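Side-chain contacts in peptide ABC transporter, peptide-binding protein (Enterococcus faecalis, PDB 3O6P), which probably takes part in peptide uptake as the solute-binding component of an ABC transporter, represented here by one fragment of the longer protein: residues Ile29-Asp34 against Lys84-Lys89; Phe117-Ile122 against Val129-Ser134; Ser166-Phe171 against Asp207-Ala212; Ala172-Tyr177 against Phe190-Ser195. One frame throughout, in Å; residues are numbered along the deposited sequence.

Contact 1 of 4, residues Ile29-Asp34 against Lys84-Lys89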
loop_
_atom_site.group_PDB
_atom_site.type_symbol
_atom_site.label_atom_id
_atom_site.label_comp_id
_atom_site.label_asym_id
_atom_site.label_seq_id
_atom_site.Cartn_x
_atom_site.Cartn_y
_atom_site.Cartn_z
ATOM N N ILE A 29 6.632 -7.192 5.589
ATOM C CA ILE A 29 6.839 -7.022 4.140
ATOM C C ILE A 29 7.287 -5.578 3.866
ATOM O O ILE A 29 8.321 -5.353 3.196
ATOM C CB ILE A 29 5.556 -7.414 3.377
ATOM C CG1 ILE A 29 5.428 -8.948 3.388
ATOM C CG2 ILE A 29 5.597 -6.893 1.944
ATOM C CD1 ILE A 29 4.035 -9.474 2.922
ATOM N N SER A 30 6.542 -4.601 4.404
ATOM C CA SER A 30 6.920 -3.212 4.174
ATOM C C SER A 30 8.320 -2.864 4.724
ATOM O O SER A 30 9.119 -2.177 4.058
ATOM C CB SER A 30 5.853 -2.255 4.694
ATOM O OG SER A 30 6.212 -0.901 4.443
ATOM N N TYR A 31 8.634 -3.364 5.913
ATOM C CA TYR A 31 9.936 -3.097 6.516
ATOM C C TYR A 31 11.100 -3.657 5.715
ATOM O O TYR A 31 12.248 -3.205 5.879
ATOM C CB TYR A 31 9.995 -3.756 7.904
ATOM C CG TYR A 31 9.369 -2.999 9.042
ATOM C CD1 TYR A 31 9.741 -1.687 9.323
ATOM C CD2 TYR A 31 8.490 -3.654 9.925
ATOM C CE1 TYR A 31 9.190 -1.011 10.435
ATOM C CE2 TYR A 31 7.944 -3.002 11.044
ATOM C CZ TYR A 31 8.284 -1.680 11.284
ATOM O OH TYR A 31 7.740 -1.052 12.383
ATOM N N SER A 32 10.829 -4.638 4.869
ATOM C CA SER A 32 11.914 -5.313 4.170
ATOM C C SER A 32 12.324 -4.631 2.861
ATOM O O SER A 32 13.263 -5.101 2.211
ATOM C CB SER A 32 11.522 -6.758 3.859
ATOM O OG SER A 32 10.631 -6.769 2.770
ATOM N N ILE A 33 11.623 -3.564 2.460
ATOM C CA ILE A 33 11.877 -2.954 1.145
ATOM C C ILE A 33 12.526 -1.582 1.296
ATOM O O ILE A 33 11.932 -0.657 1.857
ATOM C CB ILE A 33 10.560 -2.847 0.328
ATOM C CG1 ILE A 33 9.833 -4.210 0.217
ATOM C CG2 ILE A 33 10.804 -2.176 -1.050
ATOM C CD1 ILE A 33 8.363 -4.041 -0.190
ATOM N N ASP A 34 13.749 -1.470 0.809
ATOM C CA ASP A 34 14.505 -0.212 0.858
ATOM C C ASP A 34 13.985 0.678 -0.260
ATOM O O ASP A 34 14.451 0.587 -1.390
ATOM C CB ASP A 34 15.995 -0.527 0.699
ATOM C CG ASP A 34 16.902 0.679 0.869
ATOM O OD1 ASP A 34 16.409 1.837 0.919
ATOM O OD2 ASP A 34 18.150 0.455 0.935
ATOM N N LYS A 84 12.359 -8.823 10.293
ATOM C CA LYS A 84 12.518 -10.129 10.900
ATOM C C LYS A 84 11.687 -10.281 12.171
ATOM O O LYS A 84 11.053 -11.329 12.383
ATOM C CB LYS A 84 13.997 -10.381 11.191
ATOM C CG LYS A 84 14.786 -10.567 9.878
ATOM C CD LYS A 84 16.278 -10.631 10.102
ATOM C CE LYS A 84 17.015 -10.684 8.760
ATOM N NZ LYS A 84 16.911 -12.039 8.135
ATOM N N GLU A 85 11.690 -9.254 13.017
ATOM C CA GLU A 85 10.956 -9.321 14.284
ATOM C C GLU A 85 9.447 -9.450 14.020
ATOM O O GLU A 85 8.748 -10.260 14.650
ATOM C CB GLU A 85 11.211 -8.046 15.084
ATOM C CG GLU A 85 10.432 -7.977 16.390
ATOM C CD GLU A 85 10.456 -6.597 17.051
ATOM O OE1 GLU A 85 10.885 -5.604 16.411
ATOM O OE2 GLU A 85 10.010 -6.502 18.219
ATOM N N TYR A 86 8.945 -8.645 13.092
ATOM C CA TYR A 86 7.510 -8.675 12.789
ATOM C C TYR A 86 7.078 -9.978 12.128
ATOM O O TYR A 86 5.970 -10.461 12.368
ATOM C CB TYR A 86 7.127 -7.450 11.944
ATOM C CG TYR A 86 6.913 -6.234 12.821
ATOM C CD1 TYR A 86 7.974 -5.678 13.563
ATOM C CD2 TYR A 86 5.645 -5.686 12.980
ATOM C CE1 TYR A 86 7.767 -4.575 14.390
ATOM C CE2 TYR A 86 5.438 -4.573 13.793
ATOM C CZ TYR A 86 6.494 -4.029 14.491
ATOM O OH TYR A 86 6.270 -2.934 15.299
ATOM N N TRP A 87 7.949 -10.563 11.306
ATOM C CA TRP A 87 7.648 -11.850 10.726
ATOM C C TRP A 87 7.630 -12.943 11.812
ATOM O O TRP A 87 6.751 -13.819 11.792
ATOM C CB TRP A 87 8.645 -12.159 9.603
ATOM C CG TRP A 87 8.704 -13.588 9.059
ATOM C CD1 TRP A 87 9.826 -14.348 8.900
ATOM C CD2 TRP A 87 7.618 -14.369 8.542
ATOM N NE1 TRP A 87 9.500 -15.560 8.327
ATOM C CE2 TRP A 87 8.153 -15.600 8.109
ATOM C CE3 TRP A 87 6.243 -14.151 8.409
ATOM C CZ2 TRP A 87 7.353 -16.622 7.556
ATOM C CZ3 TRP A 87 5.453 -15.173 7.854
ATOM C CH2 TRP A 87 6.011 -16.381 7.430
ATOM N N GLU A 88 8.543 -12.872 12.778
ATOM C CA GLU A 88 8.444 -13.796 13.909
ATOM C C GLU A 88 7.108 -13.683 14.653
ATOM O O GLU A 88 6.516 -14.707 15.055
ATOM C CB GLU A 88 9.603 -13.607 14.887
ATOM C CG GLU A 88 10.936 -14.078 14.348
ATOM C CD GLU A 88 10.942 -15.524 13.847
ATOM O OE1 GLU A 88 10.385 -16.425 14.524
ATOM O OE2 GLU A 88 11.529 -15.756 12.767
ATOM N N LYS A 89 6.634 -12.456 14.846
ATOM C CA LYS A 89 5.332 -12.234 15.499
ATOM C C LYS A 89 4.230 -12.834 14.641
ATOM O O LYS A 89 3.325 -13.504 15.186
ATOM C CB LYS A 89 5.014 -10.747 15.724
ATOM C CG LYS A 89 5.868 -10.013 16.719
ATOM C CD LYS A 89 5.433 -8.531 16.740
ATOM C CE LYS A 89 6.394 -7.636 17.519
ATOM N NZ LYS A 89 5.827 -6.261 17.524
#

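Contact 2 of 4, residues Phe117-Ile122 against Val129-Ser134. With NA (sodium ion), chain B.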
loop_
_atom_site.group_PDB
_atom_site.type_symbol
_atom_site.label_atom_id
_atom_site.label_comp_id
_atom_site.label_asym_id
_atom_site.label_seq_id
_atom_site.Cartn_x
_atom_site.Cartn_y
_atom_site.Cartn_z
ATOM N N PHE A 117 13.186 -6.285 -7.614
ATOM C CA PHE A 117 13.782 -5.701 -6.427
ATOM C C PHE A 117 12.911 -6.023 -5.204
ATOM O O PHE A 117 13.418 -6.376 -4.159
ATOM C CB PHE A 117 13.947 -4.180 -6.585
ATOM C CG PHE A 117 14.576 -3.528 -5.367
ATOM C CD1 PHE A 117 15.948 -3.554 -5.195
ATOM C CD2 PHE A 117 13.781 -2.906 -4.380
ATOM C CE1 PHE A 117 16.538 -2.972 -4.066
ATOM C CE2 PHE A 117 14.359 -2.317 -3.248
ATOM C CZ PHE A 117 15.750 -2.356 -3.090
ATOM N N VAL A 118 11.595 -5.901 -5.344
ATOM C CA VAL A 118 10.687 -6.220 -4.222
ATOM C C VAL A 118 10.728 -7.696 -3.824
ATOM O O VAL A 118 10.801 -8.027 -2.636
ATOM C CB VAL A 118 9.269 -5.761 -4.543
ATOM C CG1 VAL A 118 8.296 -6.250 -3.482
ATOM C CG2 VAL A 118 9.275 -4.229 -4.583
ATOM N N GLN A 119 10.685 -8.569 -4.828
ATOM C CA GLN A 119 10.815 -10.008 -4.616
ATOM C C GLN A 119 12.115 -10.332 -3.898
ATOM O O GLN A 119 12.091 -11.057 -2.903
ATOM C CB GLN A 119 10.777 -10.716 -5.977
ATOM C CG GLN A 119 11.171 -12.158 -5.936
ATOM C CD GLN A 119 11.513 -12.700 -7.332
ATOM O OE1 GLN A 119 12.041 -11.982 -8.241
ATOM N NE2 GLN A 119 11.201 -13.959 -7.526
ATOM N N GLY A 120 13.252 -9.805 -4.382
ATOM C CA GLY A 120 14.536 -10.103 -3.723
ATOM C C GLY A 120 14.585 -9.605 -2.289
ATOM O O GLY A 120 15.118 -10.279 -1.388
ATOM N N SER A 121 14.053 -8.410 -2.081
ATOM C CA SER A 121 14.085 -7.784 -0.755
ATOM C C SER A 121 13.298 -8.587 0.286
ATOM O O SER A 121 13.798 -8.877 1.386
ATOM C CB SER A 121 13.511 -6.363 -0.835
ATOM O OG SER A 121 14.332 -5.500 -1.628
ATOM N N ILE A 122 12.067 -8.961 -0.050
ATOM C CA ILE A 122 11.238 -9.721 0.880
ATOM C C ILE A 122 11.845 -11.100 1.151
ATOM O O ILE A 122 12.005 -11.518 2.319
ATOM C CB ILE A 122 9.805 -9.876 0.329
ATOM C CG1 ILE A 122 9.136 -8.515 0.141
ATOM C CG2 ILE A 122 8.991 -10.798 1.222
ATOM C CD1 ILE A 122 7.865 -8.553 -0.725
ATOM N N VAL A 129 10.351 -17.347 3.928
ATOM C CA VAL A 129 9.467 -16.760 2.897
ATOM C C VAL A 129 10.100 -16.897 1.507
ATOM O O VAL A 129 11.268 -16.515 1.306
ATOM C CB VAL A 129 9.145 -15.295 3.186
ATOM C CG1 VAL A 129 8.194 -14.718 2.106
ATOM C CG2 VAL A 129 8.497 -15.123 4.567
ATOM N N LYS A 130 9.347 -17.432 0.559
ATOM C CA LYS A 130 9.797 -17.547 -0.816
ATOM C C LYS A 130 8.859 -16.699 -1.632
ATOM O O LYS A 130 7.645 -16.711 -1.388
ATOM C CB LYS A 130 9.720 -18.995 -1.289
ATOM C CG LYS A 130 9.943 -19.138 -2.781
ATOM C CD LYS A 130 10.043 -20.597 -3.220
ATOM C CE LYS A 130 10.223 -20.697 -4.742
ATOM N NZ LYS A 130 11.585 -20.269 -5.149
ATOM N N VAL A 131 9.406 -15.940 -2.578
ATOM C CA VAL A 131 8.550 -15.035 -3.375
ATOM C C VAL A 131 8.770 -15.306 -4.843
ATOM O O VAL A 131 9.913 -15.324 -5.291
ATOM C CB VAL A 131 8.903 -13.540 -3.118
ATOM C CG1 VAL A 131 7.994 -12.633 -3.940
ATOM C CG2 VAL A 131 8.803 -13.184 -1.633
ATOM N N THR A 132 7.677 -15.484 -5.588
ATOM C CA THR A 132 7.728 -15.614 -7.048
ATOM C C THR A 132 7.105 -14.378 -7.674
ATOM O O THR A 132 6.471 -13.575 -6.989
ATOM C CB THR A 132 6.959 -16.875 -7.502
ATOM O OG1 THR A 132 5.594 -16.763 -7.087
ATOM C CG2 THR A 132 7.569 -18.124 -6.844
ATOM N N VAL A 133 7.285 -14.229 -8.980
ATOM C CA VAL A 133 6.710 -13.087 -9.679
ATOM C C VAL A 133 5.979 -13.494 -10.914
ATOM O O VAL A 133 6.393 -14.435 -11.603
ATOM C CB VAL A 133 7.780 -12.017 -10.033
ATOM C CG1 VAL A 133 8.425 -11.453 -8.745
ATOM C CG2 VAL A 133 8.819 -12.570 -10.967
ATOM N N SER A 134 4.913 -12.753 -11.225
ATOM C CA SER A 134 4.134 -13.025 -12.426
ATOM C C SER A 134 3.870 -11.750 -13.207
ATOM O O SER A 134 2.841 -11.113 -13.025
ATOM C CB SER A 134 2.817 -13.694 -12.063
ATOM O OG SER A 134 3.036 -14.965 -11.478
HETATM NA NA NA B . 13.551 -16.102 2.614
HETATM O O HOH W 1 13.674 -18.395 3.277
HETATM O O HOH W 2 15.674 -15.546 3.916
HETATM O O HOH W 3 15.167 -16.956 0.876
#

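Contact 3 of 4, residues Ser166-Phe171 against Asp207-Ala212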
loop_
_atom_site.group_PDB
_atom_site.type_symbol
_atom_site.label_atom_id
_atom_site.label_comp_id
_atom_site.label_asym_id
_atom_site.label_seq_id
_atom_site.Cartn_x
_atom_site.Cartn_y
_atom_site.Cartn_z
ATOM N N SER A 166 -9.411 10.750 -3.339
ATOM C CA SER A 166 -9.218 10.018 -4.594
ATOM C C SER A 166 -8.434 8.738 -4.319
ATOM O O SER A 166 -8.715 7.696 -4.905
ATOM C CB SER A 166 -8.474 10.879 -5.601
ATOM O OG SER A 166 -8.315 10.209 -6.832
ATOM N N PHE A 167 -7.451 8.824 -3.426
ATOM C CA PHE A 167 -6.654 7.654 -3.049
ATOM C C PHE A 167 -7.301 6.837 -1.943
ATOM O O PHE A 167 -7.328 5.602 -2.000
ATOM C CB PHE A 167 -5.266 8.104 -2.597
ATOM C CG PHE A 167 -4.437 8.643 -3.721
ATOM C CD1 PHE A 167 -3.501 7.822 -4.370
ATOM C CD2 PHE A 167 -4.616 9.968 -4.169
ATOM C CE1 PHE A 167 -2.764 8.306 -5.431
ATOM C CE2 PHE A 167 -3.856 10.467 -5.217
ATOM C CZ PHE A 167 -2.934 9.620 -5.865
ATOM N N LEU A 168 -7.809 7.533 -0.927
ATOM C CA LEU A 168 -8.294 6.853 0.258
ATOM C C LEU A 168 -9.565 6.038 -0.041
ATOM O O LEU A 168 -9.719 4.930 0.472
ATOM C CB LEU A 168 -8.528 7.846 1.394
ATOM C CG LEU A 168 -7.276 8.616 1.825
ATOM C CD1 LEU A 168 -7.692 9.847 2.649
ATOM C CD2 LEU A 168 -6.330 7.707 2.657
ATOM N N ASP A 169 -10.429 6.558 -0.909
ATOM C CA ASP A 169 -11.676 5.859 -1.231
ATOM C C ASP A 169 -11.446 4.445 -1.791
ATOM O O ASP A 169 -12.293 3.565 -1.638
ATOM C CB ASP A 169 -12.524 6.646 -2.249
ATOM C CG ASP A 169 -13.197 7.879 -1.648
ATOM O OD1 ASP A 169 -13.235 8.018 -0.392
ATOM O OD2 ASP A 169 -13.707 8.706 -2.458
ATOM N N LEU A 170 -10.298 4.234 -2.435
ATOM C CA LEU A 170 -10.004 2.973 -3.077
ATOM C C LEU A 170 -10.014 1.825 -2.100
ATOM O O LEU A 170 -10.230 0.685 -2.531
ATOM C CB LEU A 170 -8.615 3.019 -3.738
ATOM C CG LEU A 170 -8.366 4.164 -4.735
ATOM C CD1 LEU A 170 -6.891 4.129 -5.182
ATOM C CD2 LEU A 170 -9.291 4.107 -5.951
ATOM N N PHE A 171 -9.779 2.117 -0.808
ATOM C CA PHE A 171 -9.528 1.046 0.161
ATOM C C PHE A 171 -10.654 0.857 1.155
ATOM O O PHE A 171 -10.530 0.116 2.127
ATOM C CB PHE A 171 -8.139 1.175 0.800
ATOM C CG PHE A 171 -7.051 1.072 -0.211
ATOM C CD1 PHE A 171 -6.728 -0.170 -0.767
ATOM C CD2 PHE A 171 -6.441 2.219 -0.709
ATOM C CE1 PHE A 171 -5.767 -0.275 -1.767
ATOM C CE2 PHE A 171 -5.487 2.138 -1.723
ATOM C CZ PHE A 171 -5.133 0.886 -2.251
ATOM N N ASP A 207 -9.912 16.315 8.747
ATOM C CA ASP A 207 -9.484 15.470 9.847
ATOM C C ASP A 207 -9.895 14.002 9.626
ATOM O O ASP A 207 -9.151 13.090 9.980
ATOM C CB ASP A 207 -9.984 16.020 11.187
ATOM C CG ASP A 207 -9.183 17.233 11.672
ATOM O OD1 ASP A 207 -8.129 17.567 11.088
ATOM O OD2 ASP A 207 -9.620 17.877 12.648
ATOM N N ASP A 208 -11.072 13.779 9.033
ATOM C CA ASP A 208 -11.499 12.413 8.673
ATOM C C ASP A 208 -10.529 11.776 7.660
ATOM O O ASP A 208 -10.128 10.603 7.797
ATOM C CB ASP A 208 -12.915 12.432 8.103
ATOM C CG ASP A 208 -13.974 12.558 9.182
ATOM O OD1 ASP A 208 -13.746 12.056 10.311
ATOM O OD2 ASP A 208 -15.051 13.114 8.890
HETATM N N MSE A 209 -10.117 12.553 6.664
HETATM C CA MSE A 209 -9.201 12.016 5.660
HETATM C C MSE A 209 -7.827 11.738 6.260
HETATM O O MSE A 209 -7.219 10.700 5.961
HETATM C CB MSE A 209 -9.093 12.941 4.459
HETATM C CG MSE A 209 -10.433 13.028 3.684
HETATM SE SE MSE A 209 -10.280 14.039 2.064
HETATM C CE MSE A 209 -9.805 15.764 2.812
ATOM N N LEU A 210 -7.332 12.648 7.113
ATOM C CA LEU A 210 -6.060 12.399 7.830
ATOM C C LEU A 210 -6.122 11.123 8.669
ATOM O O LEU A 210 -5.181 10.317 8.669
ATOM C CB LEU A 210 -5.716 13.570 8.752
ATOM C CG LEU A 210 -5.170 14.826 8.082
ATOM C CD1 LEU A 210 -5.078 15.906 9.160
ATOM C CD2 LEU A 210 -3.800 14.549 7.490
ATOM N N ASN A 211 -7.231 10.949 9.388
ATOM C CA ASN A 211 -7.424 9.749 10.169
ATOM C C ASN A 211 -7.491 8.475 9.326
ATOM O O ASN A 211 -6.961 7.428 9.749
ATOM C CB ASN A 211 -8.636 9.884 11.101
ATOM C CG ASN A 211 -8.312 10.671 12.351
ATOM O OD1 ASN A 211 -7.253 10.480 12.947
ATOM N ND2 ASN A 211 -9.231 11.558 12.765
ATOM N N ALA A 212 -8.105 8.576 8.145
ATOM C CA ALA A 212 -8.123 7.454 7.198
ATOM C C ALA A 212 -6.708 7.080 6.773
ATOM O O ALA A 212 -6.302 5.907 6.862
ATOM C CB ALA A 212 -8.978 7.768 5.977
#

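Contact 4 of 4, residues Ala172-Tyr177 against Phe190-Ser195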
loop_
_atom_site.group_PDB
_atom_site.type_symbol
_atom_site.label_atom_id
_atom_site.label_comp_id
_atom_site.label_asym_id
_atom_site.label_seq_id
_atom_site.Cartn_x
_atom_site.Cartn_y
_atom_site.Cartn_z
ATOM N N ALA A 172 -11.748 1.564 0.910
ATOM C CA ALA A 172 -12.995 1.253 1.595
ATOM C C ALA A 172 -13.280 -0.227 1.331
ATOM O O ALA A 172 -13.010 -0.731 0.226
ATOM C CB ALA A 172 -14.136 2.114 1.049
ATOM N N SER A 173 -13.847 -0.912 2.321
ATOM C CA SER A 173 -14.019 -2.365 2.236
ATOM C C SER A 173 -14.882 -2.786 1.059
ATOM O O SER A 173 -14.726 -3.890 0.550
ATOM C CB SER A 173 -14.633 -2.917 3.534
ATOM O OG SER A 173 -15.946 -2.408 3.690
ATOM N N ASP A 174 -15.802 -1.905 0.650
ATOM C CA ASP A 174 -16.747 -2.184 -0.427
ATOM C C ASP A 174 -16.407 -1.511 -1.768
ATOM O O ASP A 174 -17.243 -1.478 -2.688
ATOM C CB ASP A 174 -18.167 -1.812 0.012
ATOM C CG ASP A 174 -18.299 -0.360 0.496
ATOM O OD1 ASP A 174 -19.440 0.010 0.878
ATOM O OD2 ASP A 174 -17.294 0.396 0.536
ATOM N N ASN A 175 -15.183 -0.996 -1.903
ATOM C CA ASN A 175 -14.796 -0.336 -3.161
ATOM C C ASN A 175 -14.243 -1.375 -4.142
ATOM O O ASN A 175 -13.429 -2.229 -3.767
ATOM C CB ASN A 175 -13.790 0.812 -2.894
ATOM C CG ASN A 175 -13.574 1.716 -4.104
ATOM O OD1 ASN A 175 -12.920 1.338 -5.068
ATOM N ND2 ASN A 175 -14.153 2.908 -4.062
ATOM N N SER A 176 -14.680 -1.303 -5.402
ATOM C CA SER A 176 -14.198 -2.248 -6.402
ATOM C C SER A 176 -12.694 -2.144 -6.674
ATOM O O SER A 176 -12.099 -3.129 -7.099
ATOM C CB SER A 176 -14.980 -2.119 -7.708
ATOM O OG SER A 176 -14.803 -0.826 -8.267
ATOM N N TYR A 177 -12.078 -0.986 -6.417
ATOM C CA TYR A 177 -10.629 -0.849 -6.606
ATOM C C TYR A 177 -9.803 -1.435 -5.473
ATOM O O TYR A 177 -8.566 -1.426 -5.540
ATOM C CB TYR A 177 -10.245 0.611 -6.791
ATOM C CG TYR A 177 -10.746 1.200 -8.073
ATOM C CD1 TYR A 177 -10.048 1.017 -9.267
ATOM C CD2 TYR A 177 -11.928 1.941 -8.103
ATOM C CE1 TYR A 177 -10.527 1.561 -10.466
ATOM C CE2 TYR A 177 -12.405 2.487 -9.290
ATOM C CZ TYR A 177 -11.706 2.298 -10.462
ATOM O OH TYR A 177 -12.202 2.846 -11.621
ATOM N N PHE A 190 -13.861 6.502 8.736
ATOM C CA PHE A 190 -13.258 7.791 8.397
ATOM C C PHE A 190 -13.473 8.167 6.917
ATOM O O PHE A 190 -13.860 9.313 6.613
ATOM C CB PHE A 190 -11.754 7.783 8.733
ATOM C CG PHE A 190 -11.441 7.710 10.214
ATOM C CD1 PHE A 190 -11.982 8.624 11.119
ATOM C CD2 PHE A 190 -10.521 6.760 10.685
ATOM C CE1 PHE A 190 -11.635 8.555 12.506
ATOM C CE2 PHE A 190 -10.173 6.681 12.051
ATOM C CZ PHE A 190 -10.741 7.582 12.960
ATOM N N VAL A 191 -13.222 7.214 6.017
ATOM C CA VAL A 191 -13.219 7.550 4.600
ATOM C C VAL A 191 -14.620 7.841 4.089
ATOM O O VAL A 191 -14.801 8.693 3.216
ATOM C CB VAL A 191 -12.439 6.514 3.725
ATOM C CG1 VAL A 191 -13.168 5.180 3.636
ATOM C CG2 VAL A 191 -12.207 7.081 2.348
ATOM N N LYS A 192 -15.613 7.156 4.649
ATOM C CA LYS A 192 -17.002 7.406 4.301
ATOM C C LYS A 192 -17.471 8.734 4.884
ATOM O O LYS A 192 -18.132 9.511 4.199
ATOM C CB LYS A 192 -17.888 6.269 4.805
ATOM C CG LYS A 192 -17.588 4.923 4.169
ATOM C CD LYS A 192 -18.499 4.637 2.996
ATOM C CE LYS A 192 -18.252 3.231 2.423
ATOM N NZ LYS A 192 -19.033 2.134 3.083
ATOM N N ALA A 193 -17.118 8.998 6.143
ATOM C CA ALA A 193 -17.474 10.273 6.786
ATOM C C ALA A 193 -17.001 11.455 5.938
ATOM O O ALA A 193 -17.706 12.464 5.836
ATOM C CB ALA A 193 -16.914 10.370 8.217
ATOM N N ALA A 194 -15.837 11.307 5.306
ATOM C CA ALA A 194 -15.265 12.331 4.430
ATOM C C ALA A 194 -16.002 12.464 3.097
ATOM O O ALA A 194 -16.146 13.564 2.574
ATOM C CB ALA A 194 -13.782 12.048 4.177
ATOM N N SER A 195 -16.452 11.329 2.559
ATOM C CA SER A 195 -16.944 11.250 1.189
ATOM C C SER A 195 -18.419 11.446 1.148
ATOM O O SER A 195 -18.994 11.594 0.070
ATOM C CB SER A 195 -16.608 9.897 0.556
ATOM O OG SER A 195 -17.355 8.843 1.163
#

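Contact 1 of 4, residues Ile29-Asp34 against Lys84-Lys89
Tyr31 and Tyr86 carry this contact by themselves, one ring set against the other near the surface. Earlier in the first segment, Ile29 turns its side chain to Ile122 of helix 109-125. Ser30 precedes the aromatic residue and sends its OG to the guanidinium of Arg35. At Tyr31 the chain reaches across: CG stands beside the backbone N and anti to the carbonyl carbon (chi1 -82°), and the ring extends toward helix 80-94. Its CE2 sits over the centre of the Tyr86 ring, 3.6 Å above the plane, and is 3.7 Å from Tyr86 CD1. The centroids are 5.0 Å apart with the planes at 62°, so the pair is edge-to-face but tilted away from a strict T. The hydroxyls do not bond to each other, since Tyr31 OH and Tyr86 OH stay 3.8 Å apart. Lys89 NZ lies over the opposite face of the Tyr86 ring, offset toward its rim, which leaves the ring flanked by a ring edge and an amine. Next, Ser32 N bonds to Ile29 O at 3.1 Å, where helix 23-31 gives way to a turn; in one of two conformers Ser32 OG joins it on the same carbonyl. Asp34 then N-caps helix 35-43, bonding to Ala37 N. The tyrosine pair thus bridges helices 23-31 and 80-94, with helix 109-125 packing against Ile29, Ser32 and Ile33.

Contact 2 of 4, residues Phe117-Ile122 against Val129-Ser134
A beta-alpha-beta unit, strand 99-106, helix 109-125 and strand 129-136, brings Gln119 and Ile122 down onto Val129, Val131 and Val133. The axes of segments 117-122 and 129-134 approach to 7.9 Å and run antiparallel, at 171°. Gln119 holds its CG anti to the backbone N (chi1 168°) and is extended beyond it, which carries the amide across to the strand backbone. Its NE2 donates to Val131 O at 2.9 Å, nearly straight at 173°. The acceptor lies in the plane of the glutamine amide, whereas the donor stands above the plane of the carbonyl instead of on a lone pair. Beside this bond, Gln119 CD rests 3.6 Å from Val133 CG1, the two side chains crossing at about a right angle. Val131 splits its methyls between two helix residues: CG1 meets Gln119 CG at 3.8 Å, and CG2 meets Ile122 CG2 at 3.7 Å. The same Ile122 methyl extends to Val129 CG1 at 4.1 Å, so one branch spans two strand residues. A sodium ion, 2.7 Å from Val129 O, is bound by carbonyls of the helix end (Gln123), the turn (Leu126) and the strand (Val129), with three waters; Gln123 OE1 also accepts from Val131 N. Apolar side chains packing the helix onto the sheet, here onto a strand outermost within this chain, are characteristic of a beta-alpha-beta crossover.

Contact 3 of 4, residues Ser166-Phe171 against Asp207-Ala212
Leu168 meets Met209, a selenomethionine, through its methyl CD1, while the flat groups of segment 166-171, its two phenylalanine rings, are engaged elsewhere. Phe167 makes an edge-to-face pair with Trp157 and Phe171 another with Tyr8, and one face of the Phe171 ring carries Leu170 CB, 3.7 Å above the plane and offset toward the rim. In this alpha/beta fold the segment combines the end of a short helix with a 3-10 segment. Its rings are turned to the sheet side, as the packing of Phe167 on Thr6 and the pairing of Phe171 with Tyr8 attest, both partners lying on strand 5-11; Leu168 is turned to helix 202-218. The backbones come nearest at Leu168 and Ala212, with CA atoms 7.0 Å apart, and Leu168 is the residue of segment 166-171 that reaches across. Its CG lies anti to the carbonyl carbon and beside the backbone N (chi1 -60°), which points the branched end at the groove between Met209 and Ala212, residues three apart on the same helix. The Leu168 and Met209 side chains cross at about a right angle. CB is the Met209 side-chain atom touched; beyond it that chain bends at chi3 and its end leads off toward Phe68 and Ala194. All three touching residues are buried, and the interaction is apolar packing. The single methyl CD1 of Leu168 does most of the touching: it lies 3.5 Å from Met209 O, 3.8 Å from Met209 CB and 4.1 Å from Ala212 CB.

Contact 4 of 4, residues Ala172-Tyr177 against Phe190-Ser195
A turn residue, Asp174, pairs with a helix lysine, Lys192, in a surface salt bridge that holds for one of two lysine conformers; in that copy chi2 is -96°, well away from a staggered value, and for the other copy the link is uncertain. The acid belongs to a type I beta turn, Ala172 to Asn175, closed by the bond from Asn175 N to Ala172 O, and the lysine to helix 185-195, so the contact joins a connecting loop to the helix that follows it in the chain. Asp174 places its CG between its own backbone N and carbonyl carbon (chi1 55°), bringing OD1 within reach of the ammonium. The two side chains approach from opposite directions. The bond uses the syn side of OD1, but the nitrogen stands 28° out of the carboxylate plane, and OD2 is farther off, 3.5 Å from Lys192 NZ. Both groups lie at the exposed border, so solvent probably weakens the attraction. Beneath them the contact turns apolar and buried: Ala172 CB touches Val191 CG1 at 4.1 Å, Val191 again being given in one of two conformers. The loop then continues into an Asx turn, in which Asn175 OD1 accepts from Tyr177 N at 2.8 Å, in the carbonyl plane and on a lone pair. Ser173 sends its OG to Asp188 of the same helix. In the modelled conformer the charged link runs 3.1 Å from Lys192 NZ to Asp174 OD1.

The four contacts form two pairs, contacts 1 and 2 on one side of the chain's centre, contacts 3 and 4 on the other. In the first pair Trp87 packs on Val129 and Asp34 on Phe117, linking the helices of contact 1 to the beta-alpha-beta unit of contact 2. Contacts 3 and 4, with centres 8 Å apart, share surroundings: helix 185-195 packs on helix 202-218 and Val191 on Asp169. Chemistry does not simply track depth. Buried contact 3 relies on aliphatic packing, without polar bonds; contact 1, at the surface, is aromatic; contacts 2 and 4, partly buried, each add a polar element, an amide-to-carbonyl bond with sodium nearby in one and an exposed salt bridge in the other.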